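Protein BCAM1869 (PDB 4O2H) probably acts as a transcriptional regulator in quorum sensing, as a homolog of RsaM, and assembles as a dimer of identical subunits. Local coordinates at residues Leu33-Asp41 with Ala131-His139; Ile53-Trp63 with Thr75-Arg84. One frame throughout, in Å; residues are numbered along the deposited sequence.

Interaction 1 of 2, residues Leu33-Asp41 with Ala131-His139; sequences LDHVASGLD and AVASALLGH
Helix 128-138 packs on strand 34-40, an outermost strand of the chain's four-stranded antiparallel sheet, and the contact rests on His-35, Ser-38 and Leu-40 meeting Ala-131, Val-132, Ala-135, Leu-136 and His-139. The axis of 131-138 runs at 69° to that of strand 34-40, with a closest approach of 7.6 Å, a short spacing consistent with the alanines, Ala-131 and Ala-135, that face the strand. Ala-135 CB sits close to the His-35 imidazole, 3.4 Å from CE1, approaching the ring obliquely, while Ala-131 CB rests against His-35 CB at the start of the side chain. With CG anti to the backbone N (chi1 168°), the imidazole lies along its own strand, where NE2 and Ser-38 OG are hydrogen-bonded at 2.7 Å; either may be the donor. Ser-38 OG is also 3.6 Å from Val-132 CG2, and its second polar partner is Thr-61 OG1 on the neighbouring strand, so this buried hydroxyl is held within the sheet and covered by the valine.

A classic beta bulge at Val-36 and Ala-37, both facing Glu-62 across the sheet, lies between His-35 and Ser-38 and accompanies the pointing of both side chains to the helix. At the C-terminal end of 131-139, His-139 NE2 donates to Ser-38 O at 2.7 Å; the carbonyl oxygen lies near the imidazole plane, and the N-H...O angle is 151°. One face of this imidazole lies over Ala-135 O, one turn back, and the ring also stacks with Tyr-73 of the second subunit. Toward the strand's end the contact becomes apolar: Leu-136 CD2 reaches Leu-40 CD2 at 3.8 Å and lies against Gly-39 CA.

Interaction 2 of 2, residues Ile53-Trp63 with Thr75-Arg84; sequences IDARLAGYTEW and TVGWDWYLER
Thr-61 sets its CG2 methyl over the indole of Trp-78, with CG2 3.4 Å from the centroid of the five-membered ring and over its face, a CH-pi contact. The threonine torsion (chi1 -172°) directs OG1 away from that ring to accept Trp-63 NE1 at 2.9 Å, in the plane of the Trp-63 indole; Ser-38 OG and Ala-37 O are further partners of this hydroxyl. Trp-63 in turn receives Trp-78 CH2 over one face, CD1 to CH2 being 3.3 Å, with the two ring planes inclined at 35°.

Strands 55-65 and 74-83 form a beta hairpin, the central pair of the four-stranded antiparallel sheet, and these side chains lie on the face that helix 128-138 covers. Paired backbone bonds join Gly-59 with Trp-80, Thr-61 with Trp-78 and Trp-63 with Val-76. Trp-80, its CG placed between the backbone N and the carbonyl carbon (chi1 56°), folds its indole across the partner strand, flat over the Gly-59 backbone, where Gly-59 CA makes a CH-pi contact to the five-membered ring. Its NE1 donates to Tyr-60 O at 3.0 Å, from well above the carbonyl plane rather than on a lone pair, although the oxygen lies near the indole plane.

At the other end of the hairpin the contacts are more exposed. Ile-53 CG2 stands over the Tyr-81 ring, 3.8 Å from its centroid, on the side of the sheet near helix 42-50. Leu-82 CD2 lies over the centre of the Arg-56 guanidinium, 3.6 Å from CZ. Arg-84 NE forms a salt bridge with Asp-54 OD1 through a nearly straight hydrogen bond of 2.7 Å, meeting the carboxylate from above its plane, but the arginine is poorly ordered.

How the interactions relate
Strand 55-65 connects the two contacts: in interaction 2 it pairs with strand 74-83, and along its other edge it bonds to strand 34-40, which carries interaction 1. Interaction 2 is the larger and more buried, 1127 Å² against 343 Å², and is held by regular strand pairing together with tryptophan packing; its surface end adds an ion pair whose arginine is poorly ordered. Interaction 1 is only partly buried and joins helix to sheet through small residues and histidines. The two meet at the hydroxyls of Ser-38 and Thr-61 and where Leu-136 packs on Trp-80, so helix 128-138 lies over both. Each also touches the second subunit.

Interaction 1 of 2, residues Leu33-Asp41 with Ala131-His139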
loop_
_atom_site.group_PDB
_atom_site.type_symbol
_atom_site.label_atom_id
_atom_site.label_comp_id
_atom_site.label_asym_id
_atom_site.label_seq_id
_atom_site.Cartn_x
_atom_site.Cartn_y
_atom_site.Cartn_z
ATOM N N LEU A 33 13.404 -7.799 5.576
ATOM C CA LEU A 33 12.301 -6.855 5.372
ATOM C C LEU A 33 11.741 -6.362 6.694
ATOM O O LEU A 33 11.673 -7.116 7.662
ATOM C CB LEU A 33 11.167 -7.457 4.547
ATOM C CG LEU A 33 11.455 -7.742 3.119
ATOM C CD1 LEU A 33 10.456 -8.698 2.579
ATOM C CD2 LEU A 33 11.527 -6.467 2.285
ATOM N N ASP A 34 11.358 -5.076 6.714
ATOM C CA ASP A 34 10.768 -4.390 7.848
ATOM C C ASP A 34 9.386 -3.933 7.483
ATOM O O ASP A 34 9.159 -3.564 6.333
ATOM C CB ASP A 34 11.620 -3.174 8.244
ATOM C CG ASP A 34 13.055 -3.508 8.577
ATOM O OD1 ASP A 34 13.279 -4.493 9.324
ATOM O OD2 ASP A 34 13.962 -2.771 8.104
ATOM N N HIS A 35 8.461 -3.989 8.443
ATOM C CA HIS A 35 7.086 -3.527 8.274
ATOM C C HIS A 35 7.096 -2.004 8.183
ATOM O O HIS A 35 7.755 -1.353 8.978
ATOM C CB HIS A 35 6.182 -4.001 9.441
ATOM C CG HIS A 35 4.840 -3.321 9.477
ATOM N ND1 HIS A 35 4.669 -2.096 10.104
ATOM C CD2 HIS A 35 3.674 -3.674 8.892
ATOM C CE1 HIS A 35 3.403 -1.771 9.917
ATOM N NE2 HIS A 35 2.760 -2.697 9.211
ATOM N N VAL A 36 6.313 -1.448 7.258
ATOM C CA VAL A 36 6.207 -0.001 7.030
ATOM C C VAL A 36 4.783 0.423 7.364
ATOM O O VAL A 36 4.598 1.357 8.131
ATOM C CB VAL A 36 6.604 0.363 5.570
ATOM C CG1 VAL A 36 6.522 1.862 5.305
ATOM C CG2 VAL A 36 8.003 -0.162 5.213
ATOM N N ALA A 37 3.771 -0.247 6.784
ATOM C CA ALA A 37 2.382 0.150 7.015
ATOM C C ALA A 37 1.433 -0.971 6.711
ATOM O O ALA A 37 1.698 -1.823 5.890
ATOM C CB ALA A 37 2.016 1.395 6.183
ATOM N N SER A 38 0.329 -0.976 7.426
ATOM C CA SER A 38 -0.760 -1.932 7.317
ATOM C C SER A 38 -2.047 -1.173 7.582
ATOM O O SER A 38 -2.044 -0.196 8.321
ATOM C CB SER A 38 -0.572 -3.077 8.308
ATOM O OG SER A 38 0.584 -3.861 8.056
ATOM N N GLY A 39 -3.121 -1.592 6.949
ATOM C CA GLY A 39 -4.426 -0.991 7.150
ATOM C C GLY A 39 -5.525 -1.913 6.708
ATOM O O GLY A 39 -5.278 -2.925 6.048
ATOM N N LEU A 40 -6.740 -1.587 7.118
ATOM C CA LEU A 40 -7.919 -2.360 6.775
ATOM C C LEU A 40 -8.494 -1.881 5.449
ATOM O O LEU A 40 -8.402 -0.692 5.141
ATOM C CB LEU A 40 -8.979 -2.239 7.899
ATOM C CG LEU A 40 -8.519 -2.738 9.290
ATOM C CD1 LEU A 40 -9.665 -2.672 10.298
ATOM C CD2 LEU A 40 -7.878 -4.163 9.229
ATOM N N ASP A 41 -9.015 -2.822 4.633
ATOM C CA ASP A 41 -9.713 -2.507 3.370
ATOM C C ASP A 41 -11.143 -3.126 3.449
ATOM O O ASP A 41 -11.299 -4.296 3.097
ATOM C CB ASP A 41 -8.920 -2.994 2.115
ATOM C CG ASP A 41 -9.565 -2.634 0.777
ATOM O OD1 ASP A 41 -10.635 -2.005 0.781
ATOM O OD2 ASP A 41 -8.939 -2.887 -0.272
ATOM N N ALA A 131 3.696 -8.507 12.956
ATOM C CA ALA A 131 3.842 -7.058 12.755
ATOM C C ALA A 131 2.590 -6.401 12.133
ATOM O O ALA A 131 2.295 -5.249 12.440
ATOM C CB ALA A 131 5.072 -6.752 11.929
ATOM N N VAL A 132 1.838 -7.119 11.309
ATOM C CA VAL A 132 0.591 -6.590 10.752
ATOM C C VAL A 132 -0.439 -6.371 11.880
ATOM O O VAL A 132 -0.963 -5.258 12.014
ATOM C CB VAL A 132 0.046 -7.503 9.628
ATOM C CG1 VAL A 132 -1.408 -7.182 9.248
ATOM C CG2 VAL A 132 0.970 -7.446 8.413
ATOM N N ALA A 133 -0.671 -7.385 12.726
ATOM C CA ALA A 133 -1.659 -7.285 13.825
ATOM C C ALA A 133 -1.264 -6.178 14.792
ATOM O O ALA A 133 -2.104 -5.385 15.207
ATOM C CB ALA A 133 -1.777 -8.608 14.550
ATOM N N SER A 134 0.027 -6.084 15.078
ATOM C CA SER A 134 0.605 -5.065 15.947
ATOM C C SER A 134 0.297 -3.664 15.420
ATOM O O SER A 134 -0.181 -2.823 16.182
ATOM C CB SER A 134 2.118 -5.267 16.053
ATOM O OG SER A 134 2.677 -4.389 17.014
ATOM N N ALA A 135 0.524 -3.428 14.107
ATOM C CA ALA A 135 0.270 -2.118 13.506
ATOM C C ALA A 135 -1.217 -1.795 13.540
ATOM O O ALA A 135 -1.588 -0.653 13.770
ATOM C CB ALA A 135 0.781 -2.084 12.076
ATOM N N LEU A 136 -2.064 -2.803 13.268
ATOM C CA LEU A 136 -3.524 -2.662 13.270
ATOM C C LEU A 136 -4.037 -2.220 14.631
ATOM O O LEU A 136 -5.003 -1.454 14.693
ATOM C CB LEU A 136 -4.199 -3.980 12.871
ATOM C CG LEU A 136 -4.015 -4.445 11.430
ATOM C CD1 LEU A 136 -4.834 -5.661 11.201
ATOM C CD2 LEU A 136 -4.382 -3.345 10.400
ATOM N N LEU A 137 -3.383 -2.679 15.710
ATOM C CA LEU A 137 -3.725 -2.272 17.067
ATOM C C LEU A 137 -3.260 -0.836 17.322
ATOM O O LEU A 137 -4.016 -0.075 17.917
ATOM C CB LEU A 137 -3.163 -3.241 18.106
ATOM C CG LEU A 137 -3.850 -4.620 18.129
ATOM C CD1 LEU A 137 -2.916 -5.699 18.695
ATOM C CD2 LEU A 137 -5.144 -4.559 18.868
ATOM N N GLY A 138 -2.098 -0.460 16.777
ATOM C CA GLY A 138 -1.523 0.880 16.895
ATOM C C GLY A 138 -2.368 2.008 16.329
ATOM O O GLY A 138 -2.313 3.139 16.831
ATOM N N HIS A 139 -3.164 1.708 15.281
ATOM C CA HIS A 139 -4.043 2.658 14.588
ATOM C C HIS A 139 -5.239 3.122 15.420
ATOM O O HIS A 139 -5.744 4.212 15.187
ATOM C CB HIS A 139 -4.559 2.035 13.292
ATOM C CG HIS A 139 -3.482 1.842 12.280
ATOM N ND1 HIS A 139 -2.373 2.678 12.239
ATOM C CD2 HIS A 139 -3.380 0.926 11.292
ATOM C CE1 HIS A 139 -1.638 2.243 11.235
ATOM N NE2 HIS A 139 -2.200 1.192 10.634
#

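Interaction 2 of 2, residues Ile53-Trp63 with Thr75-Arg84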
loop_
_atom_site.group_PDB
_atom_site.type_symbol
_atom_site.label_atom_id
_atom_site.label_comp_id
_atom_site.label_asym_id
_atom_site.label_seq_id
_atom_site.Cartn_x
_atom_site.Cartn_y
_atom_site.Cartn_z
ATOM N N ILE A 53 -15.127 -16.649 1.171
ATOM C CA ILE A 53 -14.011 -16.683 2.116
ATOM C C ILE A 53 -14.567 -16.164 3.448
ATOM O O ILE A 53 -15.113 -15.056 3.482
ATOM C CB ILE A 53 -12.779 -15.891 1.578
ATOM C CG1 ILE A 53 -12.086 -16.685 0.449
ATOM C CG2 ILE A 53 -11.776 -15.534 2.679
ATOM C CD1 ILE A 53 -11.696 -15.886 -0.745
ATOM N N ASP A 54 -14.453 -16.968 4.535
ATOM C CA ASP A 54 -14.903 -16.560 5.867
ATOM C C ASP A 54 -13.796 -15.719 6.568
ATOM O O ASP A 54 -13.059 -16.219 7.431
ATOM C CB ASP A 54 -15.338 -17.769 6.734
ATOM C CG ASP A 54 -16.152 -17.363 7.962
ATOM O OD1 ASP A 54 -16.656 -16.212 7.990
ATOM O OD2 ASP A 54 -16.282 -18.190 8.894
ATOM N N ALA A 55 -13.681 -14.442 6.162
ATOM C CA ALA A 55 -12.659 -13.547 6.702
ATOM C C ALA A 55 -13.241 -12.588 7.733
ATOM O O ALA A 55 -14.312 -12.016 7.534
ATOM C CB ALA A 55 -11.982 -12.769 5.581
ATOM N N ARG A 56 -12.519 -12.426 8.839
ATOM C CA ARG A 56 -12.863 -11.490 9.910
ATOM C C ARG A 56 -12.458 -10.071 9.516
ATOM O O ARG A 56 -13.201 -9.128 9.747
ATOM C CB ARG A 56 -12.112 -11.889 11.182
ATOM C CG ARG A 56 -12.932 -12.698 12.151
ATOM C CD ARG A 56 -12.014 -13.279 13.211
ATOM N NE ARG A 56 -11.434 -12.236 14.054
ATOM C CZ ARG A 56 -10.355 -12.414 14.800
ATOM N NH1 ARG A 56 -9.740 -13.591 14.819
ATOM N NH2 ARG A 56 -9.869 -11.413 15.525
ATOM N N LEU A 57 -11.223 -9.934 8.977
ATOM C CA LEU A 57 -10.630 -8.677 8.527
ATOM C C LEU A 57 -9.872 -8.901 7.228
ATOM O O LEU A 57 -9.400 -10.017 6.973
ATOM C CB LEU A 57 -9.629 -8.113 9.570
ATOM C CG LEU A 57 -10.061 -7.760 10.988
ATOM C CD1 LEU A 57 -8.814 -7.491 11.841
ATOM C CD2 LEU A 57 -10.988 -6.510 11.009
ATOM N N ALA A 58 -9.683 -7.825 6.453
ATOM C CA ALA A 58 -8.880 -7.841 5.260
ATOM C C ALA A 58 -8.222 -6.502 5.102
ATOM O O ALA A 58 -8.789 -5.476 5.497
ATOM C CB ALA A 58 -9.728 -8.168 4.045
ATOM N N GLY A 59 -7.054 -6.493 4.474
ATOM C CA GLY A 59 -6.363 -5.237 4.250
ATOM C C GLY A 59 -5.095 -5.390 3.466
ATOM O O GLY A 59 -4.812 -6.450 2.898
ATOM N N TYR A 60 -4.316 -4.319 3.502
ATOM C CA TYR A 60 -3.044 -4.150 2.845
ATOM C C TYR A 60 -1.927 -4.103 3.895
ATOM O O TYR A 60 -2.160 -3.857 5.084
ATOM C CB TYR A 60 -3.063 -2.853 1.985
ATOM C CG TYR A 60 -2.842 -1.585 2.791
ATOM C CD1 TYR A 60 -1.555 -1.130 3.076
ATOM C CD2 TYR A 60 -3.921 -0.857 3.300
ATOM C CE1 TYR A 60 -1.342 0.003 3.863
ATOM C CE2 TYR A 60 -3.718 0.306 4.053
ATOM C CZ TYR A 60 -2.425 0.705 4.363
ATOM O OH TYR A 60 -2.191 1.818 5.135
ATOM N N THR A 61 -0.717 -4.351 3.429
ATOM C CA THR A 61 0.511 -4.224 4.195
ATOM C C THR A 61 1.629 -3.920 3.200
ATOM O O THR A 61 1.571 -4.364 2.060
ATOM C CB THR A 61 0.767 -5.402 5.113
ATOM O OG1 THR A 61 1.888 -5.074 5.936
ATOM C CG2 THR A 61 0.965 -6.707 4.360
ATOM N N GLU A 62 2.557 -3.061 3.635
ATOM C CA GLU A 62 3.735 -2.556 2.943
ATOM C C GLU A 62 4.980 -2.772 3.804
ATOM O O GLU A 62 4.980 -2.418 4.974
ATOM C CB GLU A 62 3.577 -1.057 2.589
ATOM C CG GLU A 62 2.597 -0.820 1.451
ATOM C CD GLU A 62 2.857 -1.578 0.154
ATOM O OE1 GLU A 62 4.006 -2.008 -0.120
ATOM O OE2 GLU A 62 1.885 -1.693 -0.621
ATOM N N TRP A 63 6.006 -3.403 3.214
ATOM C CA TRP A 63 7.265 -3.788 3.846
ATOM C C TRP A 63 8.418 -3.312 2.960
ATOM O O TRP A 63 8.228 -3.072 1.765
ATOM C CB TRP A 63 7.310 -5.342 4.050
ATOM C CG TRP A 63 6.356 -5.861 5.114
ATOM C CD1 TRP A 63 5.008 -5.651 5.184
ATOM C CD2 TRP A 63 6.719 -6.560 6.317
ATOM N NE1 TRP A 63 4.502 -6.194 6.340
ATOM C CE2 TRP A 63 5.533 -6.768 7.054
ATOM C CE3 TRP A 63 7.930 -7.080 6.817
ATOM C CZ2 TRP A 63 5.511 -7.505 8.254
ATOM C CZ3 TRP A 63 7.919 -7.777 8.031
ATOM C CH2 TRP A 63 6.726 -7.960 8.748
ATOM N N THR A 75 10.919 -3.067 -2.011
ATOM C CA THR A 75 9.513 -2.894 -1.550
ATOM C C THR A 75 8.725 -4.162 -1.804
ATOM O O THR A 75 8.862 -4.784 -2.856
ATOM C CB THR A 75 8.791 -1.769 -2.287
ATOM O OG1 THR A 75 9.105 -1.889 -3.670
ATOM C CG2 THR A 75 9.176 -0.425 -1.794
ATOM N N VAL A 76 7.934 -4.560 -0.849
ATOM C CA VAL A 76 7.115 -5.759 -0.897
ATOM C C VAL A 76 5.814 -5.425 -0.195
ATOM O O VAL A 76 5.814 -5.019 0.982
ATOM C CB VAL A 76 7.827 -7.000 -0.257
ATOM C CG1 VAL A 76 6.971 -8.274 -0.388
ATOM C CG2 VAL A 76 9.240 -7.214 -0.840
ATOM N N GLY A 77 4.728 -5.570 -0.937
ATOM C CA GLY A 77 3.389 -5.314 -0.432
ATOM C C GLY A 77 2.426 -6.380 -0.875
ATOM O O GLY A 77 2.666 -7.077 -1.853
ATOM N N TRP A 78 1.379 -6.569 -0.113
ATOM C CA TRP A 78 0.379 -7.576 -0.431
ATOM C C TRP A 78 -0.904 -7.280 0.321
ATOM O O TRP A 78 -0.923 -6.490 1.287
ATOM C CB TRP A 78 0.894 -9.013 -0.093
ATOM C CG TRP A 78 1.140 -9.253 1.380
ATOM C CD1 TRP A 78 0.309 -9.907 2.257
ATOM C CD2 TRP A 78 2.361 -8.988 2.106
ATOM N NE1 TRP A 78 0.914 -10.026 3.483
ATOM C CE2 TRP A 78 2.176 -9.475 3.424
ATOM C CE3 TRP A 78 3.573 -8.343 1.782
ATOM C CZ2 TRP A 78 3.152 -9.323 4.423
ATOM C CZ3 TRP A 78 4.520 -8.165 2.777
ATOM C CH2 TRP A 78 4.322 -8.675 4.074
ATOM N N ASP A 79 -1.971 -7.944 -0.122
ATOM C CA ASP A 79 -3.280 -7.979 0.531
ATOM C C ASP A 79 -3.349 -9.209 1.394
ATOM O O ASP A 79 -2.837 -10.284 1.023
ATOM C CB ASP A 79 -4.438 -7.961 -0.487
ATOM C CG ASP A 79 -4.629 -6.644 -1.213
ATOM O OD1 ASP A 79 -4.013 -5.630 -0.793
ATOM O OD2 ASP A 79 -5.404 -6.616 -2.181
ATOM N N TRP A 80 -3.952 -9.053 2.575
ATOM C CA TRP A 80 -4.099 -10.166 3.526
ATOM C C TRP A 80 -5.540 -10.254 4.028
ATOM O O TRP A 80 -6.310 -9.333 3.858
ATOM C CB TRP A 80 -3.125 -10.013 4.717
ATOM C CG TRP A 80 -3.310 -8.696 5.422
ATOM C CD1 TRP A 80 -2.639 -7.536 5.167
ATOM C CD2 TRP A 80 -4.326 -8.368 6.392
ATOM N NE1 TRP A 80 -3.160 -6.513 5.918
ATOM C CE2 TRP A 80 -4.203 -6.994 6.675
ATOM C CE3 TRP A 80 -5.318 -9.116 7.071
ATOM C CZ2 TRP A 80 -5.058 -6.335 7.571
ATOM C CZ3 TRP A 80 -6.161 -8.463 7.958
ATOM C CH2 TRP A 80 -6.024 -7.092 8.209
ATOM N N TYR A 81 -5.880 -11.355 4.659
ATOM C CA TYR A 81 -7.142 -11.535 5.333
ATOM C C TYR A 81 -6.884 -12.361 6.556
ATOM O O TYR A 81 -5.945 -13.169 6.605
ATOM C CB TYR A 81 -8.301 -12.085 4.461
ATOM C CG TYR A 81 -8.161 -13.489 3.916
ATOM C CD1 TYR A 81 -8.617 -14.586 4.639
ATOM C CD2 TYR A 81 -7.672 -13.714 2.630
ATOM C CE1 TYR A 81 -8.518 -15.880 4.132
ATOM C CE2 TYR A 81 -7.582 -15.004 2.103
ATOM C CZ TYR A 81 -8.007 -16.083 2.861
ATOM O OH TYR A 81 -7.939 -17.354 2.347
ATOM N N LEU A 82 -7.712 -12.129 7.560
ATOM C CA LEU A 82 -7.654 -12.857 8.797
ATOM C C LEU A 82 -8.845 -13.816 8.828
ATOM O O LEU A 82 -9.991 -13.366 8.846
ATOM C CB LEU A 82 -7.665 -11.852 9.975
ATOM C CG LEU A 82 -7.837 -12.431 11.383
ATOM C CD1 LEU A 82 -6.654 -13.331 11.743
ATOM C CD2 LEU A 82 -8.003 -11.324 12.358
ATOM N N GLU A 83 -8.571 -15.145 8.819
ATOM C CA GLU A 83 -9.614 -16.170 8.864
ATOM C C GLU A 83 -10.338 -16.140 10.190
ATOM O O GLU A 83 -9.708 -15.927 11.232
ATOM C CB GLU A 83 -9.056 -17.571 8.626
ATOM C CG GLU A 83 -8.740 -17.877 7.176
ATOM C CD GLU A 83 -9.042 -19.307 6.773
ATOM O OE1 GLU A 83 -8.867 -20.211 7.625
ATOM O OE2 GLU A 83 -9.478 -19.519 5.616
ATOM N N ARG A 84 -11.663 -16.296 10.145
ATOM C CA ARG A 84 -12.486 -16.309 11.334
ATOM C C ARG A 84 -12.226 -17.601 12.145
ATOM O O ARG A 84 -11.946 -17.529 13.344
ATOM C CB ARG A 84 -13.970 -16.180 10.940
ATOM C CG ARG A 84 -14.924 -15.860 12.090
ATOM C CD ARG A 84 -16.387 -15.716 11.646
ATOM N NE ARG A 84 -16.516 -14.967 10.390
ATOM C CZ ARG A 84 -16.561 -13.640 10.286
ATOM N NH1 ARG A 84 -16.532 -12.880 11.378
ATOM N NH2 ARG A 84 -16.650 -13.063 9.091
#